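Local coordinates for protein putative MAR1 (Leishmania donovani, PDB 1X9G) that is of unknown function but belongs to the isochorismatase superfamily and has been named a putative ribonuclease, at residues S10-H15 and N163-T168; K34-F39 and F113-H118; C42-N47 and E194-P199; N59-V64 and L104-N109. All blocks are in the same frame, centred on the assembly; numbering follows the deposited sequence.

Contact 1. Residues S10-H15 and N163-T168; sequences SRLMPH and NCEITT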
loop_
_atom_site.group_PDB
_atom_site.type_symbol
_atom_site.label_atom_id
_atom_site.label_comp_id
_atom_site.label_asym_id
_atom_site.label_seq_id
_atom_site.Cartn_x
_atom_site.Cartn_y
_atom_site.Cartn_z
ATOM N N SER A 10 8.239 13.097 14.184
ATOM C CA SER A 10 9.505 12.964 13.443
ATOM C C SER A 10 9.381 11.942 12.332
ATOM O O SER A 10 8.599 10.979 12.453
ATOM C CB SER A 10 10.645 12.575 14.374
ATOM O OG SER A 10 11.152 13.731 15.017
ATOM N N ARG A 11 10.124 12.162 11.245
ATOM C CA ARG A 11 9.849 11.398 10.055
ATOM C C ARG A 11 10.925 10.513 9.491
ATOM O O ARG A 11 10.561 9.527 8.865
ATOM C CB ARG A 11 9.084 12.155 8.966
ATOM C CG ARG A 11 7.818 11.397 8.578
ATOM C CD ARG A 11 6.877 12.121 7.648
ATOM N NE ARG A 11 6.617 13.453 8.154
ATOM C CZ ARG A 11 5.418 13.949 8.426
ATOM N NH1 ARG A 11 4.335 13.240 8.185
ATOM N NH2 ARG A 11 5.324 15.175 8.937
ATOM N N LEU A 12 12.207 10.764 9.700
ATOM C CA LEU A 12 13.196 9.740 9.283
ATOM C C LEU A 12 14.201 9.464 10.413
ATOM O O LEU A 12 13.961 9.894 11.536
ATOM C CB LEU A 12 13.912 10.182 8.001
ATOM C CG LEU A 12 13.104 10.395 6.724
ATOM C CD1 LEU A 12 13.829 11.266 5.757
ATOM C CD2 LEU A 12 12.813 9.056 6.065
ATOM N N MET A 13 15.288 8.742 10.149
ATOM C CA MET A 13 16.399 8.676 11.130
ATOM C C MET A 13 16.964 10.091 11.425
ATOM O O MET A 13 17.139 10.906 10.504
ATOM C CB MET A 13 17.531 7.758 10.657
ATOM C CG MET A 13 17.108 6.302 10.591
ATOM S SD MET A 13 18.393 5.118 10.834
ATOM C CE MET A 13 18.484 5.100 12.634
ATOM N N PRO A 14 17.185 10.413 12.710
ATOM C CA PRO A 14 17.812 11.697 13.033
ATOM C C PRO A 14 19.312 11.563 12.808
ATOM O O PRO A 14 19.787 10.416 12.687
ATOM C CB PRO A 14 17.491 11.886 14.525
ATOM C CG PRO A 14 17.267 10.522 15.064
ATOM C CD PRO A 14 16.872 9.613 13.914
ATOM N N HIS A 15 20.032 12.699 12.734
ATOM C CA HIS A 15 21.505 12.725 12.693
ATOM C C HIS A 15 22.086 11.748 13.724
ATOM O O HIS A 15 21.603 11.677 14.844
ATOM C CB HIS A 15 22.102 14.152 12.866
ATOM C CG HIS A 15 23.590 14.170 12.686
ATOM N ND1 HIS A 15 24.471 14.157 13.754
ATOM C CD2 HIS A 15 24.358 14.057 11.570
ATOM C CE1 HIS A 15 25.712 14.064 13.304
ATOM N NE2 HIS A 15 25.673 13.995 11.984
ATOM N N ASN A 163 6.142 5.197 13.767
ATOM C CA ASN A 163 7.336 4.753 14.417
ATOM C C ASN A 163 8.013 3.530 13.782
ATOM O O ASN A 163 9.033 3.086 14.293
ATOM C CB ASN A 163 7.086 4.613 15.909
ATOM C CG ASN A 163 6.772 5.950 16.547
ATOM O OD1 ASN A 163 5.740 6.114 17.183
ATOM N ND2 ASN A 163 7.642 6.947 16.310
ATOM N N CYS A 164 7.511 3.060 12.633
ATOM C CA CYS A 164 8.190 2.013 11.881
ATOM C C CYS A 164 8.430 2.467 10.441
ATOM O O CYS A 164 7.552 3.003 9.820
ATOM C CB CYS A 164 7.356 0.733 11.918
ATOM S SG CYS A 164 8.158 -0.679 11.212
ATOM N N GLU A 165 9.641 2.289 9.914
ATOM C CA GLU A 165 9.931 2.725 8.535
ATOM C C GLU A 165 10.795 1.779 7.782
ATOM O O GLU A 165 11.871 1.421 8.262
ATOM C CB GLU A 165 10.600 4.092 8.486
ATOM C CG GLU A 165 9.880 5.185 9.285
ATOM C CD GLU A 165 10.552 6.568 9.123
ATOM O OE1 GLU A 165 9.950 7.541 9.612
ATOM O OE2 GLU A 165 11.673 6.663 8.539
ATOM N N ILE A 166 10.339 1.388 6.602
ATOM C CA ILE A 166 11.067 0.462 5.765
ATOM C C ILE A 166 11.691 1.241 4.635
ATOM O O ILE A 166 10.985 1.882 3.842
ATOM C CB ILE A 166 10.152 -0.692 5.242
ATOM C CG1 ILE A 166 9.555 -1.458 6.431
ATOM C CG2 ILE A 166 10.933 -1.718 4.359
ATOM C CD1 ILE A 166 8.520 -2.398 6.014
ATOM N N THR A 167 13.017 1.231 4.573
ATOM C CA THR A 167 13.701 1.861 3.431
ATOM C C THR A 167 14.757 0.859 2.966
ATOM O O THR A 167 14.434 -0.291 2.708
ATOM C CB THR A 167 14.304 3.261 3.769
ATOM O OG1 THR A 167 15.002 3.187 5.032
ATOM C CG2 THR A 167 13.202 4.387 3.838
ATOM N N THR A 168 16.013 1.292 2.888
ATOM C CA THR A 168 17.115 0.439 2.517
ATOM C C THR A 168 18.314 0.958 3.239
ATOM O O THR A 168 18.281 2.048 3.801
ATOM C CB THR A 168 17.405 0.408 0.973
ATOM O OG1 THR A 168 17.575 1.738 0.482
ATOM C CG2 THR A 168 16.286 -0.250 0.180
#
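The loop that precedes the first strand of the sheet lies here beside strand 164-167, the outermost strand on one side of the sheet within this chain, and the residues that meet are L12 and R11 with E165. The backbones stay well apart: the CA atoms of L12 and E165 are 7.8 Å from each other, and the side chain of E165 spans most of that gap. Its CB is directed at the loop, and an extended chain beyond CG (chi2 -176°) carries the carboxylate up to the backbone around L12. There OE2 of E165 sits 3.5 Å from CA of L12 and 3.6 Å from CD2 of the same leucine, whose side chain crosses the glutamate at about a right angle. The long aliphatic stem of a glutamate suits such a reach through buried surroundings, and the CD2 methyl of L12 lies against the OE2 it delivers. The carboxylate also abuts the carbonyl oxygen of R11, but both are acceptors and the modelled approach is too short to be trusted, so the exact placing of the carboxylate is doubtful. R134 from the adjacent strand 134-143 hydrogen-bonds O of L12 and makes a long, weak ion pair with OE1 of E165, which would partly offset the buried negative charge. Beyond the chain, W160 of the second subunit receives R11 in a cation-pi contact, and L156 of that subunit packs on E165. The arrangement is that of a border strand in a Rossmann-like parallel sheet, with an N-terminal loop and a neighbouring subunit closing over one side of it.

Contact 2. Residues K34-F39 and F113-H118; sequences KRIENF and FGIEGH
I115 lies near the C-terminal end of strand 109-115, in the middle of the parallel sheet and shortly ahead of helix 117-130, and I36 from the loop before helix 39-55 meets that isoleucine tip to tip. The terminal methyl of I115 lies 3.8 Å from CB of I36, and CD1 of I115 and CG1 of I36 are 3.5 Å apart. The ends of the chains are modelled too close for carbon atoms, so the last torsions are doubtful. On I36, CG1 lies beside the backbone N (chi1 -69°) and CG2 beside the carbonyl carbon, which turns both branches toward I115. Branched apolar residues fit this buried place, where neither side chain needs a polar partner. The peptide bond between I115 and E116 is cis, in the passage from strand to helix. In the cysteine hydrolases of this superfamily a cis peptide commonly lies just ahead of the helix that carries the catalytic cysteine, near the oxyanion site, so the isoleucine pair probably adjoins the equivalent region. E116 comes only to the margin of the contact, its CD 4.5 Å from CD1 of I36; its OE2 accepts a hydrogen bond from the backbone N of Q145. Q145 also packs on I36. In the loop, a type I turn from I36 to F39 is closed by N of F39 bonding O of I36 at 3.1 Å, placing N38, within the turn, at the N-cap of helix 39-55.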
loop_
_atom_site.group_PDB
_atom_site.type_symbol
_atom_site.label_atom_id
_atom_site.label_comp_id
_atom_site.label_asym_id
_atom_site.label_seq_id
_atom_site.Cartn_x
_atom_site.Cartn_y
_atom_site.Cartn_z
ATOM N N LYS A 34 21.262 -21.291 2.991
ATOM C CA LYS A 34 20.896 -21.865 1.696
ATOM C C LYS A 34 19.415 -21.721 1.401
ATOM O O LYS A 34 19.008 -21.793 0.231
ATOM C CB LYS A 34 21.229 -23.362 1.664
ATOM C CG LYS A 34 22.639 -23.724 2.113
ATOM C CD LYS A 34 23.719 -23.042 1.246
ATOM C CE LYS A 34 24.940 -23.951 1.066
ATOM N NZ LYS A 34 24.607 -25.219 0.345
ATOM N N ARG A 35 18.623 -21.525 2.462
ATOM C CA ARG A 35 17.148 -21.617 2.397
ATOM C C ARG A 35 16.501 -20.328 1.907
ATOM O O ARG A 35 15.330 -20.312 1.557
ATOM C CB ARG A 35 16.545 -22.072 3.744
ATOM C CG ARG A 35 17.364 -23.175 4.446
ATOM C CD ARG A 35 16.602 -23.984 5.505
ATOM N NE ARG A 35 15.458 -24.706 4.934
ATOM C CZ ARG A 35 14.521 -25.345 5.642
ATOM N NH1 ARG A 35 14.590 -25.394 6.977
ATOM N NH2 ARG A 35 13.510 -25.931 5.004
ATOM N N ILE A 36 17.287 -19.258 1.858
ATOM C CA ILE A 36 16.791 -17.919 1.545
ATOM C C ILE A 36 17.602 -17.336 0.402
ATOM O O ILE A 36 18.822 -17.225 0.468
ATOM C CB ILE A 36 16.863 -17.020 2.791
ATOM C CG1 ILE A 36 15.841 -17.519 3.803
ATOM C CG2 ILE A 36 16.664 -15.548 2.438
ATOM C CD1 ILE A 36 16.315 -17.481 5.172
ATOM N N GLU A 37 16.893 -16.982 -0.652
ATOM C CA GLU A 37 17.488 -16.507 -1.880
ATOM C C GLU A 37 18.437 -15.324 -1.641
ATOM O O GLU A 37 19.614 -15.381 -2.024
ATOM C CB GLU A 37 16.367 -16.165 -2.862
ATOM C CG GLU A 37 16.818 -15.571 -4.179
ATOM C CD GLU A 37 15.927 -15.984 -5.343
ATOM O OE1 GLU A 37 15.753 -15.142 -6.242
ATOM O OE2 GLU A 37 15.405 -17.138 -5.347
ATOM N N ASN A 38 17.962 -14.280 -0.974
ATOM C CA ASN A 38 18.842 -13.133 -0.749
ATOM C C ASN A 38 19.649 -13.167 0.565
ATOM O O ASN A 38 20.017 -12.100 1.115
ATOM C CB ASN A 38 18.094 -11.782 -0.929
ATOM C CG ASN A 38 17.325 -11.428 0.261
ATOM O OD1 ASN A 38 16.715 -12.328 0.852
ATOM N ND2 ASN A 38 17.377 -10.143 0.691
ATOM N N PHE A 39 19.961 -14.367 1.040
ATOM C CA PHE A 39 20.700 -14.497 2.304
ATOM C C PHE A 39 21.988 -13.703 2.277
ATOM O O PHE A 39 22.425 -13.179 3.296
ATOM C CB PHE A 39 21.041 -15.953 2.629
ATOM C CG PHE A 39 21.648 -16.143 3.999
ATOM C CD1 PHE A 39 20.842 -16.296 5.115
ATOM C CD2 PHE A 39 23.029 -16.153 4.173
ATOM C CE1 PHE A 39 21.404 -16.477 6.398
ATOM C CE2 PHE A 39 23.606 -16.347 5.460
ATOM C CZ PHE A 39 22.792 -16.508 6.564
ATOM N N PHE A 113 17.572 -5.913 11.039
ATOM C CA PHE A 113 17.857 -6.527 9.761
ATOM C C PHE A 113 18.107 -8.002 9.985
ATOM O O PHE A 113 18.376 -8.364 11.087
ATOM C CB PHE A 113 19.033 -5.820 9.080
ATOM C CG PHE A 113 20.223 -5.660 9.944
ATOM C CD1 PHE A 113 21.304 -6.555 9.840
ATOM C CD2 PHE A 113 20.310 -4.607 10.847
ATOM C CE1 PHE A 113 22.435 -6.427 10.674
ATOM C CE2 PHE A 113 21.442 -4.461 11.668
ATOM C CZ PHE A 113 22.500 -5.389 11.579
ATOM N N GLY A 114 17.987 -8.827 8.949
ATOM C CA GLY A 114 18.083 -10.279 9.052
ATOM C C GLY A 114 16.886 -11.106 8.560
ATOM O O GLY A 114 16.135 -10.680 7.700
ATOM N N ILE A 115 16.694 -12.261 9.191
ATOM C CA ILE A 115 15.846 -13.306 8.749
ATOM C C ILE A 115 15.107 -13.856 9.993
ATOM O O ILE A 115 15.667 -13.816 11.048
ATOM C CB ILE A 115 16.693 -14.359 8.049
ATOM C CG1 ILE A 115 15.862 -15.002 6.943
ATOM C CG2 ILE A 115 17.321 -15.464 9.031
ATOM C CD1 ILE A 115 16.296 -14.562 5.569
ATOM N N GLU A 116 13.825 -14.276 9.915
ATOM C CA GLU A 116 12.951 -14.180 8.734
ATOM C C GLU A 116 11.926 -13.080 8.886
ATOM O O GLU A 116 11.343 -12.918 9.967
ATOM C CB GLU A 116 12.215 -15.499 8.523
ATOM C CG GLU A 116 13.104 -16.724 8.455
ATOM C CD GLU A 116 12.550 -17.834 7.561
ATOM O OE1 GLU A 116 12.759 -19.009 7.936
ATOM O OE2 GLU A 116 11.913 -17.561 6.502
ATOM N N GLY A 117 11.663 -12.379 7.770
ATOM C CA GLY A 117 10.748 -11.217 7.705
ATOM C C GLY A 117 9.420 -11.386 8.430
ATOM O O GLY A 117 8.953 -10.482 9.136
ATOM N N HIS A 118 8.831 -12.574 8.273
ATOM C CA HIS A 118 7.499 -12.869 8.794
ATOM C C HIS A 118 7.488 -13.569 10.151
ATOM O O HIS A 118 6.401 -13.881 10.671
ATOM C CB HIS A 118 6.750 -13.731 7.790
ATOM C CG HIS A 118 7.382 -15.065 7.578
ATOM N ND1 HIS A 118 8.576 -15.220 6.896
ATOM C CD2 HIS A 118 7.024 -16.298 8.004
ATOM C CE1 HIS A 118 8.898 -16.505 6.871
ATOM N NE2 HIS A 118 7.963 -17.181 7.523
#

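Contact 3. Residues C42-N47 and E194-P199; sequences CVFVAN and EEPPIP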
loop_
_atom_site.group_PDB
_atom_site.type_symbol
_atom_site.label_atom_id
_atom_site.label_comp_id
_atom_site.label_asym_id
_atom_site.label_seq_id
_atom_site.Cartn_x
_atom_site.Cartn_y
_atom_site.Cartn_z
ATOM N N CYS A 42 21.531 -10.045 2.827
ATOM C CA CYS A 42 21.402 -9.854 4.272
ATOM C C CYS A 42 22.766 -9.775 4.965
ATOM O O CYS A 42 22.966 -8.965 5.878
ATOM C CB CYS A 42 20.593 -10.979 4.898
ATOM S SG CYS A 42 18.923 -11.032 4.330
ATOM N N VAL A 43 23.692 -10.639 4.532
ATOM C CA VAL A 43 25.062 -10.675 5.060
ATOM C C VAL A 43 25.756 -9.355 4.725
ATOM O O VAL A 43 26.426 -8.765 5.560
ATOM C CB VAL A 43 25.832 -11.937 4.511
ATOM C CG1 VAL A 43 27.290 -11.931 4.846
ATOM C CG2 VAL A 43 25.198 -13.241 5.052
ATOM N N PHE A 44 25.558 -8.895 3.495
ATOM C CA PHE A 44 26.177 -7.675 3.008
ATOM C C PHE A 44 25.789 -6.469 3.848
ATOM O O PHE A 44 26.632 -5.596 4.119
ATOM C CB PHE A 44 25.795 -7.433 1.539
ATOM C CG PHE A 44 26.245 -6.106 1.018
ATOM C CD1 PHE A 44 27.564 -5.928 0.555
ATOM C CD2 PHE A 44 25.386 -5.010 1.033
ATOM C CE1 PHE A 44 28.012 -4.652 0.079
ATOM C CE2 PHE A 44 25.822 -3.740 0.569
ATOM C CZ PHE A 44 27.131 -3.578 0.083
ATOM N N VAL A 45 24.512 -6.431 4.232
ATOM C CA VAL A 45 23.908 -5.330 4.967
ATOM C C VAL A 45 24.392 -5.420 6.401
ATOM O O VAL A 45 24.671 -4.399 7.028
ATOM C CB VAL A 45 22.320 -5.359 4.877
ATOM C CG1 VAL A 45 21.665 -4.460 5.899
ATOM C CG2 VAL A 45 21.851 -4.974 3.500
ATOM N N ALA A 46 24.477 -6.635 6.917
ATOM C CA ALA A 46 25.065 -6.909 8.243
ATOM C C ALA A 46 26.482 -6.387 8.341
ATOM O O ALA A 46 26.800 -5.662 9.286
ATOM C CB ALA A 46 25.039 -8.401 8.564
ATOM N N ASN A 47 27.308 -6.706 7.343
ATOM C CA ASN A 47 28.656 -6.091 7.239
ATOM C C ASN A 47 28.587 -4.577 7.117
ATOM O O ASN A 47 29.224 -3.910 7.923
ATOM C CB ASN A 47 29.512 -6.670 6.100
ATOM C CG ASN A 47 29.903 -8.133 6.331
ATOM O OD1 ASN A 47 30.260 -8.543 7.449
ATOM N ND2 ASN A 47 29.846 -8.927 5.257
ATOM N N GLU A 194 30.616 0.160 -2.037
ATOM C CA GLU A 194 30.501 -1.316 -2.081
ATOM C C GLU A 194 29.161 -1.743 -2.703
ATOM O O GLU A 194 28.123 -1.113 -2.498
ATOM C CB GLU A 194 30.678 -1.960 -0.698
ATOM C CG GLU A 194 31.991 -1.634 0.027
ATOM C CD GLU A 194 32.040 -2.147 1.501
ATOM O OE1 GLU A 194 32.472 -1.369 2.380
ATOM O OE2 GLU A 194 31.660 -3.319 1.799
ATOM N N GLU A 195 29.225 -2.808 -3.486
ATOM C CA GLU A 195 28.114 -3.311 -4.265
ATOM C C GLU A 195 27.698 -4.677 -3.706
ATOM O O GLU A 195 28.570 -5.520 -3.423
ATOM C CB GLU A 195 28.546 -3.511 -5.725
ATOM C CG GLU A 195 29.189 -2.306 -6.419
ATOM C CD GLU A 195 28.181 -1.492 -7.215
ATOM O OE1 GLU A 195 28.535 -1.008 -8.318
ATOM O OE2 GLU A 195 27.026 -1.342 -6.740
ATOM N N PRO A 196 26.374 -4.915 -3.586
ATOM C CA PRO A 196 25.814 -6.168 -3.087
ATOM C C PRO A 196 26.065 -7.384 -4.002
ATOM O O PRO A 196 26.189 -7.247 -5.221
ATOM C CB PRO A 196 24.293 -5.887 -3.028
ATOM C CG PRO A 196 24.135 -4.496 -3.200
ATOM C CD PRO A 196 25.315 -3.970 -3.953
ATOM N N PRO A 197 26.102 -8.573 -3.413
ATOM C CA PRO A 197 26.196 -9.845 -4.126
ATOM C C PRO A 197 25.089 -10.018 -5.171
ATOM O O PRO A 197 25.361 -10.406 -6.320
ATOM C CB PRO A 197 26.025 -10.881 -3.012
ATOM C CG PRO A 197 26.395 -10.168 -1.762
ATOM C CD PRO A 197 26.057 -8.739 -1.954
ATOM N N ILE A 198 23.854 -9.737 -4.763
ATOM C CA ILE A 198 22.696 -9.761 -5.651
ATOM C C ILE A 198 22.272 -8.298 -5.882
ATOM O O ILE A 198 21.867 -7.610 -4.936
ATOM C CB ILE A 198 21.524 -10.583 -5.026
ATOM C CG1 ILE A 198 22.048 -11.946 -4.531
ATOM C CG2 ILE A 198 20.417 -10.771 -6.022
ATOM C CD1 ILE A 198 21.230 -12.611 -3.399
ATOM N N PRO A 199 22.398 -7.812 -7.131
ATOM C CA PRO A 199 22.095 -6.428 -7.503
ATOM C C PRO A 199 20.749 -6.005 -6.993
ATOM O O PRO A 199 19.784 -6.768 -7.113
ATOM C CB PRO A 199 22.047 -6.484 -9.027
ATOM C CG PRO A 199 23.069 -7.504 -9.341
ATOM C CD PRO A 199 22.869 -8.583 -8.294
#
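The chain that follows helix 185-191 passes beside the first helix of the fold, 39-55, with CA of F44 and CA of P196 6.3 Å apart. This helix belongs to the layer that packs against the parallel sheet of the alpha/beta fold, and what joins it to the C-terminal segment 194-199 is a CH-pi contact between an aromatic ring and a proline backbone. CA of P196 stands over the middle of the F44 ring, 4.0 Å from its centroid and only 7° off the ring normal. The ring reaches that place because CG of F44 is anti to the backbone N (chi1 172°). Proline suits the other side: its ring restricts the backbone and brings no N-H that would need a partner, while its CA, flanked by N and the carbonyl carbon, carries a slightly polarised hydrogen well matched to a pi face. CG of P196 touches the same ring at CE2, at 4.2 Å. The carbonyl oxygen of E195 approaches the ring obliquely, 3.7 Å from CE1 of F44. CB of E194 comes within 3.9 Å of that same CE1, and O of E194 lies 3.7 Å from CZ of F44, so E194 contributes its CB and its backbone carbonyl. N41, earlier on the helix, hydrogen-bonds O of I198 and holds the segment again. P197 completes the contact at the root of the aromatic side chain, its CD 3.7 Å from CB of F44.

Contact 4. Residues N59-V64 and L104-N109; sequences NTKYIV and LEDVDN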
loop_
_atom_site.group_PDB
_atom_site.type_symbol
_atom_site.label_atom_id
_atom_site.label_comp_id
_atom_site.label_asym_id
_atom_site.label_seq_id
_atom_site.Cartn_x
_atom_site.Cartn_y
_atom_site.Cartn_z
ATOM N N ASN A 59 27.709 6.323 19.804
ATOM C CA ASN A 59 26.292 6.582 19.486
ATOM C C ASN A 59 25.475 5.371 19.045
ATOM O O ASN A 59 24.263 5.476 18.884
ATOM C CB ASN A 59 26.204 7.624 18.385
ATOM C CG ASN A 59 26.393 8.998 18.902
ATOM O OD1 ASN A 59 25.433 9.638 19.358
ATOM N ND2 ASN A 59 27.640 9.485 18.846
ATOM N N THR A 60 26.144 4.239 18.822
ATOM C CA THR A 60 25.494 3.065 18.282
ATOM C C THR A 60 26.041 1.799 18.930
ATOM O O THR A 60 27.252 1.621 19.014
ATOM C CB THR A 60 25.677 2.961 16.748
ATOM O OG1 THR A 60 27.049 2.736 16.440
ATOM C CG2 THR A 60 25.245 4.218 16.052
ATOM N N LYS A 61 25.140 0.939 19.403
ATOM C CA LYS A 61 25.470 -0.430 19.791
ATOM C C LYS A 61 25.202 -1.397 18.626
ATOM O O LYS A 61 24.416 -1.090 17.709
ATOM C CB LYS A 61 24.620 -0.862 20.993
ATOM C CG LYS A 61 24.558 0.212 22.096
ATOM C CD LYS A 61 23.403 -0.335 23.173
ATOM C CE LYS A 61 23.560 0.963 24.316
ATOM N NZ LYS A 61 22.552 0.596 25.413
ATOM N N TYR A 62 25.826 -2.572 18.677
ATOM C CA TYR A 62 25.598 -3.593 17.655
ATOM C C TYR A 62 25.283 -4.932 18.326
ATOM O O TYR A 62 25.999 -5.374 19.229
ATOM C CB TYR A 62 26.821 -3.688 16.759
ATOM C CG TYR A 62 26.603 -4.396 15.456
ATOM C CD1 TYR A 62 26.495 -3.672 14.259
ATOM C CD2 TYR A 62 26.509 -5.808 15.401
ATOM C CE1 TYR A 62 26.297 -4.312 13.050
ATOM C CE2 TYR A 62 26.320 -6.465 14.190
ATOM C CZ TYR A 62 26.217 -5.706 13.024
ATOM O OH TYR A 62 26.045 -6.342 11.828
ATOM N N ILE A 63 24.209 -5.583 17.891
ATOM C CA ILE A 63 23.643 -6.711 18.624
ATOM C C ILE A 63 23.348 -7.889 17.667
ATOM O O ILE A 63 22.757 -7.712 16.608
ATOM C CB ILE A 63 22.388 -6.258 19.454
ATOM C CG1 ILE A 63 22.740 -5.078 20.372
ATOM C CG2 ILE A 63 21.732 -7.419 20.241
ATOM C CD1 ILE A 63 21.531 -4.469 21.078
ATOM N N VAL A 64 23.790 -9.081 18.031
ATOM C CA VAL A 64 23.630 -10.268 17.216
ATOM C C VAL A 64 22.836 -11.189 18.106
ATOM O O VAL A 64 23.221 -11.430 19.246
ATOM C CB VAL A 64 25.003 -10.931 16.931
ATOM C CG1 VAL A 64 24.867 -12.227 16.168
ATOM C CG2 VAL A 64 25.951 -9.948 16.202
ATOM N N LEU A 104 18.792 -1.909 25.758
ATOM C CA LEU A 104 18.008 -0.895 25.033
ATOM C C LEU A 104 17.407 0.128 25.995
ATOM O O LEU A 104 16.586 0.957 25.597
ATOM C CB LEU A 104 16.839 -1.557 24.269
ATOM C CG LEU A 104 17.131 -2.479 23.096
ATOM C CD1 LEU A 104 15.824 -3.151 22.565
ATOM C CD2 LEU A 104 17.908 -1.792 21.988
ATOM N N GLU A 105 17.780 0.043 27.267
ATOM C CA GLU A 105 17.241 0.963 28.266
ATOM C C GLU A 105 17.484 2.422 27.910
ATOM O O GLU A 105 16.676 3.271 28.283
ATOM C CB GLU A 105 17.756 0.656 29.674
ATOM C CG GLU A 105 16.797 -0.175 30.560
ATOM C CD GLU A 105 17.458 -0.645 31.886
ATOM O OE1 GLU A 105 18.018 0.198 32.635
ATOM O OE2 GLU A 105 17.416 -1.869 32.176
ATOM N N ASP A 106 18.557 2.706 27.167
ATOM C CA ASP A 106 18.896 4.094 26.767
ATOM C C ASP A 106 18.997 4.323 25.252
ATOM O O ASP A 106 19.703 5.255 24.807
ATOM C CB ASP A 106 20.234 4.508 27.400
ATOM C CG ASP A 106 21.404 3.679 26.877
ATOM O OD1 ASP A 106 21.161 2.651 26.200
ATOM O OD2 ASP A 106 22.566 4.052 27.145
ATOM N N VAL A 107 18.331 3.462 24.470
ATOM C CA VAL A 107 18.440 3.480 23.005
ATOM C C VAL A 107 17.136 4.023 22.474
ATOM O O VAL A 107 16.075 3.641 22.962
ATOM C CB VAL A 107 18.847 2.062 22.407
ATOM C CG1 VAL A 107 18.581 1.952 20.882
ATOM C CG2 VAL A 107 20.344 1.766 22.668
ATOM N N ASP A 108 17.210 4.947 21.512
ATOM C CA ASP A 108 16.002 5.571 20.934
ATOM C C ASP A 108 15.496 4.907 19.655
ATOM O O ASP A 108 14.272 4.876 19.402
ATOM C CB ASP A 108 16.270 7.037 20.671
ATOM C CG ASP A 108 16.604 7.771 21.935
ATOM O OD1 ASP A 108 17.803 7.941 22.255
ATOM O OD2 ASP A 108 15.649 8.127 22.645
ATOM N N ASN A 109 16.447 4.399 18.860
ATOM C CA ASN A 109 16.197 3.875 17.525
ATOM C C ASN A 109 16.776 2.488 17.334
ATOM O O ASN A 109 17.885 2.229 17.760
ATOM C CB ASN A 109 16.833 4.774 16.476
ATOM C CG ASN A 109 16.646 6.225 16.774
ATOM O OD1 ASN A 109 17.510 6.843 17.365
ATOM N ND2 ASN A 109 15.511 6.777 16.391
#
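K61 lays the end of its aliphatic chain against V107, with CD and CE both near the CG2 methyl of the valine; CE of K61 is 3.7 Å from it. Strand 60-67 supplies the lysine, and the loop between helix 98-102 and strand 109-115 supplies the partners. From CG onward the lysine is fully extended, which takes the ammonium past the valine to D106. NZ of K61 donates to OD1 of D106 at 2.6 Å, a short salt bridge that meets the syn lone pair of that oxygen, on the side of OD2. OD2 itself stays 3.9 Å from NZ of K61, so one oxygen does the binding. The aspartate is turned to the task by its first torsion (chi1 65°), which sets CG between the backbone N and the carbonyl carbon. A type I turn from L104 to V107, closed by N of V107 to O of L104 at 3.3 Å, presents the acid and the valine side by side. NZ of K61 also hydrogen-bonds O of L103, and K133 serves the carbonyls of L104 and V107, so two lysines bind oxygens of this loop. A long, flexible chain with a charged end suits a place where an apolar methyl and then a carboxylate are met along its length. Two acceptors, one of them a carboxylate, would probably keep the lysine protonated, and the ion pair and the lysine-valine packing together tie the loop to the strand.

All four contacts gather about one six-stranded parallel sheet with strands in the order 3-2-1-4-5-6. Contacts 1, 2 and 4 reach the sheet itself, whereas contact 3 lies on helix 39-55. Along the chain, contact 1 closes a long loop within which contacts 2 and 4 are nested; contact 3 crosses contacts 1 and 2 and encloses contact 4. Contacts 2 and 3 are neighbours, their centres 13 Å apart, and F113 packs on A46 between them; contacts 2 and 4, about 23 Å apart between centres, lie on opposite sides of the chain's centre. Contacts 1 and 3 thus hold the first and last parts of the chain against the sheet-and-helix core.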